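Local coordinates for protein, Family 18 Chitinase (Crocus vernus, PDB 3SIM) that probably cleaves the beta-1,4 linkages of chitin, as a plant glycosyl hydrolase of family 18 built on a TIM barrel, at residues Phe3-Gly8 / Arg264-Ala269; Trp56-Leu61 / Gln115-Asp120; Ile183-Lys188 / Ala207-Gly212; Ile217-Gly222 / Leu228-Gly233. All coordinates share one frame; numbering follows the deposited sequence. Where two conformers were deposited one is given.

All four contacts tie parts of one TIM barrel together, and each lies in its wall or outer layer. Contacts 1 and 4 are close neighbours, about 11 Å between centres: Tyr265 packs on Phe219 and Val230, and its OH probably hydrogen-bonds Asp231 OD2. Contact 3 follows one strand back, and Ser218 OG of contact 4 receives Phe187 N and is bonded to Tyr185 O. Contact 2 lies across the barrel from contact 3, about 28 Å between centres, and meets contact 1 where Leu61 packs on Ile7 and Gly8. Inside the barrel, Tyr6 OH bonds Asn184 ND2 and, weakly, Asp123 OD2, an aspartate of the DxxDxDxE signature that marks the family 18 active site.

Contact 1 of 4, residues Phe3-Gly8 / Arg264-Ala269; sequences FVEYIG and RYEEEA
Phe3 and Glu5, which project from the same side of strand 3-7, meet Ala269 and Glu266 of helix 264-269. The two axes run nearly antiparallel at 167°, 10.5 Å apart at their closest.

The apolar part belongs to Phe3. With CG anti to the backbone N (chi1 -179°), its ring extends from the strand to the helix. Phe3 CZ lies 4.1 Å from Glu266 CG, which sits at the ring edge near its plane, while Phe3 CE2 comes within 4.2 Å of Ala269 CB, approached obliquely. Phe29 of the next strand meets the same ring, and Val252 on the other flanking strand touches Phe3, Glu5 and Glu266 alike.

The polar part is a pair of buried carboxylates. Both glutamates bend at chi2 and their chains lie roughly perpendicular, the carboxylate planes turned 59° apart. Glu5 OE2 approaches Glu266 OE1 to 2.5 Å, and Glu5 OE1 stands 3.1 Å from Glu266 CG, so the Glu5 carboxylate lies against both the methylene and the acid group of its partner. Glu266 OE1 is hydrogen-bonded to Ser258 OG.

Two carboxylate oxygens this close, away from bulk solvent, would repel if both groups were ionised; one of the acids therefore probably keeps a proton, with its pKa raised by the burial and by its neighbour.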
loop_
_atom_site.group_PDB
_atom_site.type_symbol
_atom_site.label_atom_id
_atom_site.label_comp_id
_atom_site.label_asym_id
_atom_site.label_seq_id
_atom_site.Cartn_x
_atom_site.Cartn_y
_atom_site.Cartn_z
ATOM N N PHE A 3 3.461 8.303 -8.023
ATOM C CA PHE A 3 2.278 8.557 -7.235
ATOM C C PHE A 3 1.469 7.282 -7.040
ATOM O O PHE A 3 1.118 6.649 -7.979
ATOM C CB PHE A 3 1.440 9.661 -7.882
ATOM C CG PHE A 3 0.187 10.021 -7.131
ATOM C CD1 PHE A 3 -1.048 9.607 -7.577
ATOM C CD2 PHE A 3 0.241 10.823 -6.025
ATOM C CE1 PHE A 3 -2.169 9.921 -6.912
ATOM C CE2 PHE A 3 -0.845 11.143 -5.350
ATOM C CZ PHE A 3 -2.068 10.698 -5.772
ATOM N N VAL A 4 1.186 6.964 -5.801
ATOM C CA VAL A 4 0.474 5.789 -5.359
ATOM C C VAL A 4 -0.910 6.124 -4.733
ATOM O O VAL A 4 -1.011 6.839 -3.805
ATOM C CB VAL A 4 1.316 5.004 -4.375
ATOM C CG1 VAL A 4 0.669 3.751 -4.043
ATOM C CG2 VAL A 4 2.685 4.767 -4.878
ATOM N N GLU A 5 -1.943 5.569 -5.325
ATOM C CA GLU A 5 -3.334 5.698 -4.921
ATOM C C GLU A 5 -3.986 4.414 -4.397
ATOM O O GLU A 5 -4.305 3.555 -5.151
ATOM C CB GLU A 5 -4.166 6.271 -6.070
ATOM C CG GLU A 5 -5.585 6.634 -5.772
ATOM C CD GLU A 5 -5.776 8.029 -5.055
ATOM O OE1 GLU A 5 -4.833 8.715 -4.804
ATOM O OE2 GLU A 5 -6.864 8.412 -4.749
ATOM N N TYR A 6 -4.188 4.307 -3.092
ATOM C CA TYR A 6 -4.959 3.187 -2.544
ATOM C C TYR A 6 -6.476 3.262 -2.961
ATOM O O TYR A 6 -6.990 4.308 -3.027
ATOM C CB TYR A 6 -4.753 2.995 -1.045
ATOM C CG TYR A 6 -3.367 2.495 -0.676
ATOM C CD1 TYR A 6 -3.129 1.191 -0.350
ATOM C CD2 TYR A 6 -2.283 3.314 -0.773
ATOM C CE1 TYR A 6 -1.839 0.768 -0.035
ATOM C CE2 TYR A 6 -1.033 2.911 -0.499
ATOM C CZ TYR A 6 -0.792 1.645 -0.128
ATOM O OH TYR A 6 0.463 1.282 0.149
ATOM N N ILE A 7 -7.081 2.143 -3.283
ATOM C CA ILE A 7 -8.457 2.084 -3.746
ATOM C C ILE A 7 -9.170 0.745 -3.476
ATOM O O ILE A 7 -8.615 -0.313 -3.524
ATOM C CB ILE A 7 -8.599 2.471 -5.277
ATOM C CG1 ILE A 7 -10.072 2.560 -5.746
ATOM C CG2 ILE A 7 -7.943 1.508 -6.111
ATOM C CD1 ILE A 7 -10.259 3.227 -6.961
ATOM N N GLY A 8 -10.465 0.893 -3.273
ATOM C CA GLY A 8 -11.372 -0.117 -2.808
ATOM C C GLY A 8 -11.728 -0.334 -1.328
ATOM O O GLY A 8 -12.390 -1.251 -1.052
ATOM N N ARG A 264 -9.642 16.643 -4.970
ATOM C CA ARG A 264 -8.841 17.835 -5.051
ATOM C C ARG A 264 -7.371 17.563 -4.639
ATOM O O ARG A 264 -6.480 18.003 -5.261
ATOM C CB ARG A 264 -9.459 19.009 -4.313
ATOM C CG ARG A 264 -9.126 19.185 -2.937
ATOM C CD ARG A 264 -9.036 20.653 -2.573
ATOM N NE ARG A 264 -10.327 21.283 -2.502
ATOM C CZ ARG A 264 -10.611 22.502 -2.937
ATOM N NH1 ARG A 264 -9.714 23.271 -3.459
ATOM N NH2 ARG A 264 -11.814 22.911 -2.824
ATOM N N TYR A 265 -7.196 16.764 -3.619
ATOM C CA TYR A 265 -5.888 16.409 -3.135
ATOM C C TYR A 265 -5.033 15.562 -4.110
ATOM O O TYR A 265 -3.935 15.813 -4.305
ATOM C CB TYR A 265 -5.907 15.999 -1.663
ATOM C CG TYR A 265 -6.537 17.092 -0.744
ATOM C CD1 TYR A 265 -5.954 18.357 -0.604
ATOM C CD2 TYR A 265 -7.708 16.856 -0.046
ATOM C CE1 TYR A 265 -6.520 19.316 0.208
ATOM C CE2 TYR A 265 -8.258 17.812 0.778
ATOM C CZ TYR A 265 -7.690 19.030 0.897
ATOM O OH TYR A 265 -8.300 19.908 1.715
ATOM N N GLU A 266 -5.664 14.584 -4.750
ATOM C CA GLU A 266 -4.995 13.804 -5.784
ATOM C C GLU A 266 -4.465 14.716 -6.893
ATOM O O GLU A 266 -3.331 14.563 -7.347
ATOM C CB GLU A 266 -5.948 12.761 -6.371
ATOM C CG GLU A 266 -6.075 11.497 -5.536
ATOM C CD GLU A 266 -7.108 11.628 -4.434
ATOM O OE1 GLU A 266 -7.358 10.629 -3.730
ATOM O OE2 GLU A 266 -7.669 12.733 -4.273
ATOM N N GLU A 267 -5.292 15.671 -7.303
ATOM C CA GLU A 267 -4.924 16.613 -8.353
ATOM C C GLU A 267 -3.815 17.563 -7.907
ATOM O O GLU A 267 -2.951 17.932 -8.703
ATOM C CB GLU A 267 -6.147 17.412 -8.806
ATOM C CG GLU A 267 -5.909 18.264 -10.042
ATOM C CD GLU A 267 -7.134 19.060 -10.445
ATOM N N GLU A 268 -3.839 17.960 -6.638
ATOM C CA GLU A 268 -2.855 18.882 -6.136
ATOM C C GLU A 268 -1.457 18.258 -6.025
ATOM O O GLU A 268 -0.491 18.837 -6.355
ATOM C CB GLU A 268 -3.292 19.519 -4.812
ATOM C CG GLU A 268 -2.283 20.512 -4.193
ATOM C CD GLU A 268 -2.771 21.341 -2.948
ATOM O OE1 GLU A 268 -2.210 22.368 -2.645
ATOM O OE2 GLU A 268 -3.669 20.935 -2.271
ATOM N N ALA A 269 -1.428 17.075 -5.490
ATOM C CA ALA A 269 -0.221 16.311 -5.280
ATOM C C ALA A 269 0.524 15.849 -6.542
ATOM O O ALA A 269 1.688 15.947 -6.609
ATOM C CB ALA A 269 -0.502 15.202 -4.395
#

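Contact 2 of 4, residues Trp56-Leu61 / Gln115-Asp120; sequences WDSSIL and QRYNLD
Opposite first torsions bring Trp56 and Tyr117 together: Trp56 CG stands between its backbone N and carbonyl carbon (chi1 71°), whereas Tyr117 CG is anti to its carbonyl carbon (chi1 -72°). The two side chains run antiparallel alongside each other, and the edge of the indole meets the face of the phenol ring.

This T-shaped stack has its planes 68° apart and the centroids of the Trp56 six-membered ring and the Tyr117 ring 5.3 Å apart. Trp56 CZ2 lies above the phenol toward its rim, 3.9 Å from Tyr117 CE2. Leu61 O fixes the indole from the side: it accepts a hydrogen bond of 3.2 Å from Trp56 NE1, lying in the indole plane, with the donor in the carbonyl plane. Leu61 O also lies in the plane of the phenol at its edge, 3.6 Å from Tyr117 CE2. At the end of the ring, Tyr117 OH presses on Ser58 CB at 3.1 Å, a tight approach. Asp57 O receives both Ile60 N and Leu61 N, closing the turn that presents Leu61 O.

Pro63 and Ile66 of helix 63-72 also touch Tyr117, and Val80 and Leu33 of two barrel strands touch Trp56. Asn118, with positive phi, ends helix 99-116 in a Schellman motif, the turn from which this TIM barrel enters strand 121-125; Asp120 opens the DxxDxDxE signature of family 18.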
loop_
_atom_site.group_PDB
_atom_site.type_symbol
_atom_site.label_atom_id
_atom_site.label_comp_id
_atom_site.label_asym_id
_atom_site.label_seq_id
_atom_site.Cartn_x
_atom_site.Cartn_y
_atom_site.Cartn_z
ATOM N N TRP A 56 -12.138 -6.433 -1.974
ATOM C CA TRP A 56 -12.681 -5.350 -2.763
ATOM C C TRP A 56 -13.765 -5.854 -3.672
ATOM O O TRP A 56 -13.918 -7.034 -3.836
ATOM C CB TRP A 56 -11.646 -4.561 -3.585
ATOM C CG TRP A 56 -11.061 -5.245 -4.736
ATOM C CD1 TRP A 56 -11.453 -5.166 -6.014
ATOM C CD2 TRP A 56 -9.971 -6.121 -4.715
ATOM N NE1 TRP A 56 -10.692 -5.943 -6.799
ATOM C CE2 TRP A 56 -9.754 -6.540 -6.026
ATOM C CE3 TRP A 56 -9.125 -6.583 -3.715
ATOM C CZ2 TRP A 56 -8.753 -7.394 -6.353
ATOM C CZ3 TRP A 56 -8.154 -7.419 -4.041
ATOM C CH2 TRP A 56 -7.968 -7.833 -5.343
ATOM N N ASP A 57 -14.478 -4.919 -4.250
ATOM C CA ASP A 57 -15.623 -5.207 -5.105
ATOM C C ASP A 57 -15.233 -5.374 -6.598
ATOM O O ASP A 57 -15.055 -4.428 -7.312
ATOM C CB ASP A 57 -16.739 -4.163 -4.847
ATOM C CG ASP A 57 -18.054 -4.452 -5.604
ATOM O OD1 ASP A 57 -18.107 -5.250 -6.471
ATOM O OD2 ASP A 57 -19.003 -3.815 -5.310
ATOM N N SER A 58 -15.162 -6.623 -7.008
ATOM C CA SER A 58 -14.786 -6.995 -8.354
ATOM C C SER A 58 -15.736 -6.506 -9.435
ATOM O O SER A 58 -15.360 -6.334 -10.506
ATOM C CB SER A 58 -14.491 -8.477 -8.515
ATOM O OG SER A 58 -15.580 -9.300 -8.406
ATOM N N SER A 59 -16.970 -6.253 -9.090
ATOM C CA SER A 59 -17.860 -5.681 -10.042
ATOM C C SER A 59 -17.617 -4.213 -10.405
ATOM O O SER A 59 -18.089 -3.727 -11.363
ATOM C CB SER A 59 -19.279 -5.964 -9.697
ATOM O OG SER A 59 -19.762 -4.942 -8.956
ATOM N N ILE A 60 -16.942 -3.519 -9.532
ATOM C CA ILE A 60 -16.497 -2.174 -9.810
ATOM C C ILE A 60 -15.012 -2.095 -10.250
ATOM O O ILE A 60 -14.700 -1.486 -11.215
ATOM C CB ILE A 60 -16.787 -1.245 -8.617
ATOM C CG1 ILE A 60 -18.286 -1.112 -8.387
ATOM C CG2 ILE A 60 -16.244 0.109 -8.796
ATOM C CD1 ILE A 60 -18.580 -0.863 -7.030
ATOM N N LEU A 61 -14.125 -2.690 -9.476
ATOM C CA LEU A 61 -12.722 -2.884 -9.819
ATOM C C LEU A 61 -12.368 -4.309 -10.351
ATOM O O LEU A 61 -11.823 -5.101 -9.643
ATOM C CB LEU A 61 -11.865 -2.503 -8.627
ATOM C CG LEU A 61 -12.366 -1.230 -7.951
ATOM C CD1 LEU A 61 -11.779 -1.028 -6.637
ATOM C CD2 LEU A 61 -12.212 -0.046 -8.825
ATOM N N GLN A 115 -2.710 -12.875 -12.019
ATOM C CA GLN A 115 -2.922 -13.179 -13.446
ATOM C C GLN A 115 -4.337 -12.826 -13.910
ATOM O O GLN A 115 -4.516 -12.216 -14.874
ATOM C CB GLN A 115 -2.558 -14.639 -13.801
ATOM C CG GLN A 115 -1.116 -15.036 -13.522
ATOM C CD GLN A 115 -0.804 -16.511 -13.775
ATOM O OE1 GLN A 115 -1.640 -17.348 -13.673
ATOM N NE2 GLN A 115 0.400 -16.792 -14.098
ATOM N N ARG A 116 -5.325 -13.200 -13.130
ATOM C CA ARG A 116 -6.703 -12.918 -13.447
ATOM C C ARG A 116 -7.053 -11.430 -13.540
ATOM O O ARG A 116 -7.737 -11.077 -14.423
ATOM C CB ARG A 116 -7.690 -13.651 -12.531
ATOM C CG ARG A 116 -9.087 -13.748 -13.102
ATOM C CD ARG A 116 -10.030 -14.554 -12.216
ATOM N NE ARG A 116 -10.826 -13.738 -11.326
ATOM C CZ ARG A 116 -11.857 -13.026 -11.715
ATOM N NH1 ARG A 116 -12.544 -12.357 -10.883
ATOM N NH2 ARG A 116 -12.216 -13.033 -12.957
ATOM N N TYR A 117 -6.552 -10.597 -12.637
ATOM C CA TYR A 117 -6.823 -9.168 -12.652
ATOM C C TYR A 117 -5.824 -8.349 -13.531
ATOM O O TYR A 117 -5.902 -7.149 -13.612
ATOM C CB TYR A 117 -6.975 -8.580 -11.243
ATOM C CG TYR A 117 -8.269 -8.964 -10.504
ATOM C CD1 TYR A 117 -8.415 -10.193 -9.926
ATOM C CD2 TYR A 117 -9.303 -8.076 -10.387
ATOM C CE1 TYR A 117 -9.590 -10.536 -9.267
ATOM C CE2 TYR A 117 -10.434 -8.382 -9.723
ATOM C CZ TYR A 117 -10.590 -9.613 -9.170
ATOM O OH TYR A 117 -11.714 -9.909 -8.523
ATOM N N ASN A 118 -4.913 -9.022 -14.187
ATOM C CA ASN A 118 -3.871 -8.335 -14.936
ATOM C C ASN A 118 -2.935 -7.396 -14.105
ATOM O O ASN A 118 -2.677 -6.361 -14.541
ATOM C CB ASN A 118 -4.475 -7.413 -16.022
ATOM C CG ASN A 118 -5.663 -8.005 -16.771
ATOM O OD1 ASN A 118 -6.796 -7.488 -16.707
ATOM N ND2 ASN A 118 -5.408 -9.082 -17.476
ATOM N N LEU A 119 -2.555 -7.775 -12.908
ATOM C CA LEU A 119 -1.788 -6.943 -11.962
ATOM C C LEU A 119 -0.278 -6.969 -12.179
ATOM O O LEU A 119 0.248 -7.914 -12.682
ATOM C CB LEU A 119 -2.144 -7.311 -10.524
ATOM C CG LEU A 119 -3.613 -7.267 -10.066
ATOM C CD1 LEU A 119 -3.793 -7.602 -8.580
ATOM C CD2 LEU A 119 -4.316 -6.005 -10.471
ATOM N N ASP A 120 0.385 -5.921 -11.731
ATOM C CA ASP A 120 1.802 -5.690 -11.894
ATOM C C ASP A 120 2.687 -5.796 -10.638
ATOM O O ASP A 120 3.893 -5.866 -10.712
ATOM C CB ASP A 120 1.966 -4.316 -12.508
ATOM C CG ASP A 120 1.116 -4.127 -13.737
ATOM O OD1 ASP A 120 1.490 -4.702 -14.755
ATOM O OD2 ASP A 120 0.073 -3.446 -13.615
#

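Contact 3 of 4, residues Ile183-Lys188 / Ala207-Gly212; sequences INYQFK and ASKYKG
Ile183, Tyr185, Lys209 and Tyr210 join the end of a strand and the end of a helix, with the residues just beyond them, in a TIM-barrel beta-alpha-beta unit made of strand 182-184, helix 196-209 and strand 215-220. Ile183 CD1 presses on the base of Tyr210, 3.6 Å from CB and 3.9 Å from CG. Farther out the tyrosines stand nearly square to one another, with Tyr185 CE2 3.9 Å from Tyr210 CE2. The Lys209 chain bends at chi3 (-79°) and ends with NZ 3.0 Å from Tyr185 OH.

Asp166, at the start of helix 166-175 and outside both segments, gathers these polar ends in the second shell. Its OD2 forms a salt bridge with Lys209 NZ and a hydrogen bond with Tyr185 OH, and its OD1 bonds Tyr210 OH. The lysine and the helix start would probably favour the charged carboxylate. Phe173 meets the Tyr210 ring edge-to-face, and Pro161 touches both Ile183 and Tyr210. Within segment 183-188 Tyr185 rests on Phe187, CD1 standing 3.9 Å above the centre of that ring.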
loop_
_atom_site.group_PDB
_atom_site.type_symbol
_atom_site.label_atom_id
_atom_site.label_comp_id
_atom_site.label_asym_id
_atom_site.label_seq_id
_atom_site.Cartn_x
_atom_site.Cartn_y
_atom_site.Cartn_z
ATOM N N ILE A 183 8.829 1.961 -0.043
ATOM C CA ILE A 183 8.222 1.918 1.246
ATOM C C ILE A 183 7.214 3.050 1.401
ATOM O O ILE A 183 7.555 4.181 1.479
ATOM C CB ILE A 183 9.278 1.934 2.352
ATOM C CG1 ILE A 183 10.334 0.890 2.091
ATOM C CG2 ILE A 183 8.651 1.738 3.732
ATOM C CD1 ILE A 183 11.425 0.995 2.949
ATOM N N ASN A 184 5.966 2.670 1.406
ATOM C CA ASN A 184 4.883 3.567 1.580
ATOM C C ASN A 184 4.560 3.795 3.067
ATOM O O ASN A 184 3.609 3.282 3.574
ATOM C CB ASN A 184 3.668 3.171 0.752
ATOM C CG ASN A 184 3.987 2.885 -0.723
ATOM O OD1 ASN A 184 4.785 3.526 -1.372
ATOM N ND2 ASN A 184 3.285 1.943 -1.228
ATOM N N TYR A 185 5.402 4.597 3.718
ATOM C CA TYR A 185 5.328 4.802 5.153
ATOM C C TYR A 185 4.070 5.581 5.447
ATOM O O TYR A 185 3.734 6.438 4.753
ATOM C CB TYR A 185 6.561 5.500 5.743
ATOM C CG TYR A 185 6.877 5.186 7.155
ATOM C CD1 TYR A 185 6.519 6.037 8.187
ATOM C CD2 TYR A 185 7.559 4.045 7.491
ATOM C CE1 TYR A 185 6.846 5.776 9.500
ATOM C CE2 TYR A 185 7.860 3.746 8.762
ATOM C CZ TYR A 185 7.492 4.600 9.791
ATOM O OH TYR A 185 7.760 4.278 11.066
ATOM N N GLN A 186 3.363 5.132 6.451
ATOM C CA GLN A 186 2.061 5.621 6.841
ATOM C C GLN A 186 2.204 6.807 7.872
ATOM O O GLN A 186 2.044 6.662 9.057
ATOM C CB GLN A 186 1.138 4.456 7.276
ATOM C CG GLN A 186 0.788 3.368 6.254
ATOM C CD GLN A 186 -0.418 2.510 6.679
ATOM O OE1 GLN A 186 -0.357 1.309 6.697
ATOM N NE2 GLN A 186 -1.482 3.162 7.018
ATOM N N PHE A 187 2.516 7.964 7.351
ATOM C CA PHE A 187 2.707 9.162 8.142
ATOM C C PHE A 187 1.398 9.605 8.855
ATOM O O PHE A 187 1.443 10.247 9.835
ATOM C CB PHE A 187 3.444 10.290 7.390
ATOM C CG PHE A 187 4.905 10.012 7.115
ATOM C CD1 PHE A 187 5.880 10.321 8.016
ATOM C CD2 PHE A 187 5.286 9.434 5.949
ATOM C CE1 PHE A 187 7.181 10.044 7.751
ATOM C CE2 PHE A 187 6.567 9.174 5.693
ATOM C CZ PHE A 187 7.519 9.460 6.592
ATOM N N LYS A 188 0.259 9.154 8.377
ATOM C CA LYS A 188 -0.994 9.471 9.045
ATOM C C LYS A 188 -1.092 8.866 10.469
ATOM O O LYS A 188 -1.868 9.266 11.241
ATOM C CB LYS A 188 -2.228 9.224 8.172
ATOM C CG LYS A 188 -2.360 7.902 7.553
ATOM C CD LYS A 188 -1.533 7.790 6.253
ATOM C CE LYS A 188 -1.719 6.483 5.565
ATOM N NZ LYS A 188 -2.664 5.787 6.210
ATOM N N ALA A 207 13.810 7.127 6.975
ATOM C CA ALA A 207 14.900 6.999 6.029
ATOM C C ALA A 207 16.134 6.298 6.616
ATOM O O ALA A 207 16.689 5.482 5.999
ATOM C CB ALA A 207 15.292 8.344 5.447
ATOM N N SER A 208 16.514 6.631 7.832
ATOM C CA SER A 208 17.458 6.002 8.623
ATOM C C SER A 208 17.051 4.585 9.076
ATOM O O SER A 208 17.934 3.800 8.937
ATOM C CB SER A 208 17.757 6.825 9.881
ATOM O OG SER A 208 18.207 8.086 9.498
ATOM N N LYS A 209 15.854 4.327 9.566
ATOM C CA LYS A 209 15.498 3.021 10.031
ATOM C C LYS A 209 15.584 2.056 8.815
ATOM O O LYS A 209 16.172 1.036 8.919
ATOM C CB LYS A 209 14.081 3.030 10.610
ATOM C CG LYS A 209 13.847 3.510 12.052
ATOM C CD LYS A 209 12.373 3.657 12.410
ATOM C CE LYS A 209 11.748 4.939 11.873
ATOM N NZ LYS A 209 10.369 5.208 12.273
ATOM N N TYR A 210 15.000 2.459 7.686
ATOM C CA TYR A 210 15.002 1.711 6.420
ATOM C C TYR A 210 16.152 2.116 5.440
ATOM O O TYR A 210 15.966 2.537 4.342
ATOM C CB TYR A 210 13.590 1.647 5.777
ATOM C CG TYR A 210 12.505 1.025 6.658
ATOM C CD1 TYR A 210 12.174 -0.328 6.582
ATOM C CD2 TYR A 210 11.824 1.796 7.574
ATOM C CE1 TYR A 210 11.252 -0.855 7.385
ATOM C CE2 TYR A 210 10.882 1.256 8.359
ATOM C CZ TYR A 210 10.581 -0.056 8.283
ATOM O OH TYR A 210 9.619 -0.524 9.097
ATOM N N LYS A 211 17.361 1.988 5.939
ATOM C CA LYS A 211 18.501 2.577 5.279
ATOM C C LYS A 211 18.722 1.999 3.910
ATOM O O LYS A 211 18.850 0.842 3.764
ATOM C CB LYS A 211 19.738 2.357 6.126
ATOM C CG LYS A 211 20.865 3.245 5.805
ATOM C CD LYS A 211 21.958 2.997 6.752
ATOM N N GLY A 212 18.751 2.866 2.926
ATOM C CA GLY A 212 18.829 2.424 1.570
ATOM C C GLY A 212 17.540 1.929 0.928
ATOM O O GLY A 212 17.539 1.477 -0.167
#

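Contact 4 of 4, residues Ile217-Gly222 / Leu228-Gly233; sequences ISFSTG and LPVDKG
Val230 lies over Phe219, and the segment that delivers it, 228-233, is first tied to strand 217-220 through water at Leu228. There one water donates to Leu228 O at 3.1 Å and to Ser218 O at 2.9 Å, bridging two carbonyls. Pro229 follows, turning the chain into the helix; its carbonyl O accepts from Lys232 N.

Val230 CG1, roughly anti to the backbone N (chi1 -152°), sits 3.3 Å from the centroid of the Phe219 ring and only 4° off the ring normal, an almost centred CH-pi contact. The second branch reaches over one side of the ring, Val230 CG2 lying 3.7 Å from Phe219 CD1. A second water joins the backbones beside it, accepting from Val230 N at 3.1 Å and donating to Ser220 O at 2.9 Å, which satisfies this amide. On the strand side Ser220 OG takes Gly222 N at 2.9 Å in an ST turn, and Thr221 CG2 meets the Phe219 edge in plane. From Val230 to Gly233 the chain makes a wide pi-type turn.

The contact joins the first strand and the helix of the TIM-barrel beta-alpha-beta unit of strand 215-220, helix 230-243 and strand 250-253. Phe219 faces the outer layer: Phe234 of that helix meets it edge-to-face, and Ile250 and Val252 of the adjacent strand touch it. Val230 packs on Phe235, while Leu228 reaches Phe199 of helix 196-209.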
loop_
_atom_site.group_PDB
_atom_site.type_symbol
_atom_site.label_atom_id
_atom_site.label_comp_id
_atom_site.label_asym_id
_atom_site.label_seq_id
_atom_site.Cartn_x
_atom_site.Cartn_y
_atom_site.Cartn_z
ATOM N N ILE A 217 6.573 9.634 1.151
ATOM C CA ILE A 217 5.688 10.354 2.054
ATOM C C ILE A 217 4.202 10.092 1.746
ATOM O O ILE A 217 3.891 9.605 0.729
ATOM C CB ILE A 217 6.025 11.822 2.204
ATOM C CG1 ILE A 217 5.780 12.576 0.891
ATOM C CG2 ILE A 217 7.442 12.047 2.757
ATOM C CD1 ILE A 217 6.017 14.078 0.928
ATOM N N SER A 218 3.329 10.463 2.651
ATOM C CA SER A 218 1.916 10.146 2.529
ATOM C C SER A 218 0.953 11.033 3.324
ATOM O O SER A 218 1.322 11.641 4.244
ATOM C CB SER A 218 1.696 8.676 2.883
ATOM O OG SER A 218 1.908 8.433 4.195
ATOM N N PHE A 219 -0.292 11.013 2.930
ATOM C CA PHE A 219 -1.406 11.586 3.659
ATOM C C PHE A 219 -2.727 10.794 3.471
ATOM O O PHE A 219 -2.872 10.080 2.542
ATOM C CB PHE A 219 -1.611 13.072 3.343
ATOM C CG PHE A 219 -1.949 13.378 1.900
ATOM C CD1 PHE A 219 -3.222 13.315 1.436
ATOM C CD2 PHE A 219 -0.966 13.786 1.025
ATOM C CE1 PHE A 219 -3.502 13.630 0.106
ATOM C CE2 PHE A 219 -1.259 14.092 -0.290
ATOM C CZ PHE A 219 -2.510 14.005 -0.740
ATOM N N SER A 220 -3.659 11.031 4.363
ATOM C CA SER A 220 -5.008 10.494 4.335
ATOM C C SER A 220 -6.032 11.567 3.986
ATOM O O SER A 220 -5.904 12.680 4.357
ATOM C CB SER A 220 -5.388 9.825 5.655
ATOM O OG SER A 220 -6.750 9.654 5.848
ATOM N N THR A 221 -7.002 11.178 3.209
ATOM C CA THR A 221 -8.141 11.990 2.858
ATOM C C THR A 221 -9.412 11.586 3.680
ATOM O O THR A 221 -10.466 11.943 3.362
ATOM C CB THR A 221 -8.339 11.976 1.325
ATOM O OG1 THR A 221 -8.767 10.681 0.907
ATOM C CG2 THR A 221 -7.014 12.480 0.591
ATOM N N GLY A 222 -9.223 10.783 4.711
ATOM C CA GLY A 222 -10.249 10.257 5.582
ATOM C C GLY A 222 -10.886 11.259 6.544
ATOM O O GLY A 222 -10.394 12.305 6.736
ATOM N N LEU A 228 0.323 15.220 9.841
ATOM C CA LEU A 228 0.385 16.558 9.303
ATOM C C LEU A 228 -0.571 16.651 8.091
ATOM O O LEU A 228 -0.312 16.151 7.064
ATOM C CB LEU A 228 1.797 16.836 8.854
ATOM C CG LEU A 228 2.386 18.219 8.683
ATOM C CD1 LEU A 228 3.208 18.435 7.455
ATOM C CD2 LEU A 228 1.421 19.372 8.986
ATOM N N PRO A 229 -1.663 17.344 8.254
ATOM C CA PRO A 229 -2.692 17.413 7.235
ATOM C C PRO A 229 -2.237 18.016 5.928
ATOM O O PRO A 229 -1.455 18.926 5.872
ATOM C CB PRO A 229 -3.764 18.261 7.887
ATOM C CG PRO A 229 -3.438 18.239 9.358
ATOM C CD PRO A 229 -1.988 18.202 9.385
ATOM N N VAL A 230 -2.853 17.485 4.892
ATOM C CA VAL A 230 -2.466 17.692 3.525
ATOM C C VAL A 230 -2.449 19.134 3.178
ATOM O O VAL A 230 -1.677 19.539 2.416
ATOM C CB VAL A 230 -3.483 17.249 2.483
ATOM C CG1 VAL A 230 -2.808 16.861 1.214
ATOM C CG2 VAL A 230 -4.596 16.354 3.007
ATOM N N ASP A 231 -3.377 19.875 3.709
ATOM C CA ASP A 231 -3.461 21.255 3.407
ATOM C C ASP A 231 -3.128 22.173 4.540
ATOM O O ASP A 231 -3.482 23.313 4.509
ATOM C CB ASP A 231 -4.798 21.599 2.780
ATOM C CG ASP A 231 -5.980 21.328 3.660
ATOM O OD1 ASP A 231 -5.909 21.136 4.855
ATOM O OD2 ASP A 231 -7.010 21.374 3.098
ATOM N N LYS A 232 -2.504 21.617 5.552
ATOM C CA LYS A 232 -2.004 22.370 6.688
ATOM C C LYS A 232 -0.468 22.303 6.933
ATOM O O LYS A 232 0.015 22.374 8.000
ATOM C CB LYS A 232 -2.878 22.191 7.899
ATOM C CG LYS A 232 -4.258 22.826 7.681
ATOM C CD LYS A 232 -5.217 22.629 8.820
ATOM C CE LYS A 232 -6.352 23.628 8.812
ATOM N NZ LYS A 232 -7.515 23.121 8.168
ATOM N N GLY A 233 0.243 22.233 5.844
ATOM C CA GLY A 233 1.667 22.277 5.822
ATOM C C GLY A 233 2.349 21.056 5.231
ATOM O O GLY A 233 3.508 21.080 5.049
HETATM O O HOH W 1 0.407 13.172 6.491
HETATM O O HOH W 2 -4.304 14.797 5.581
#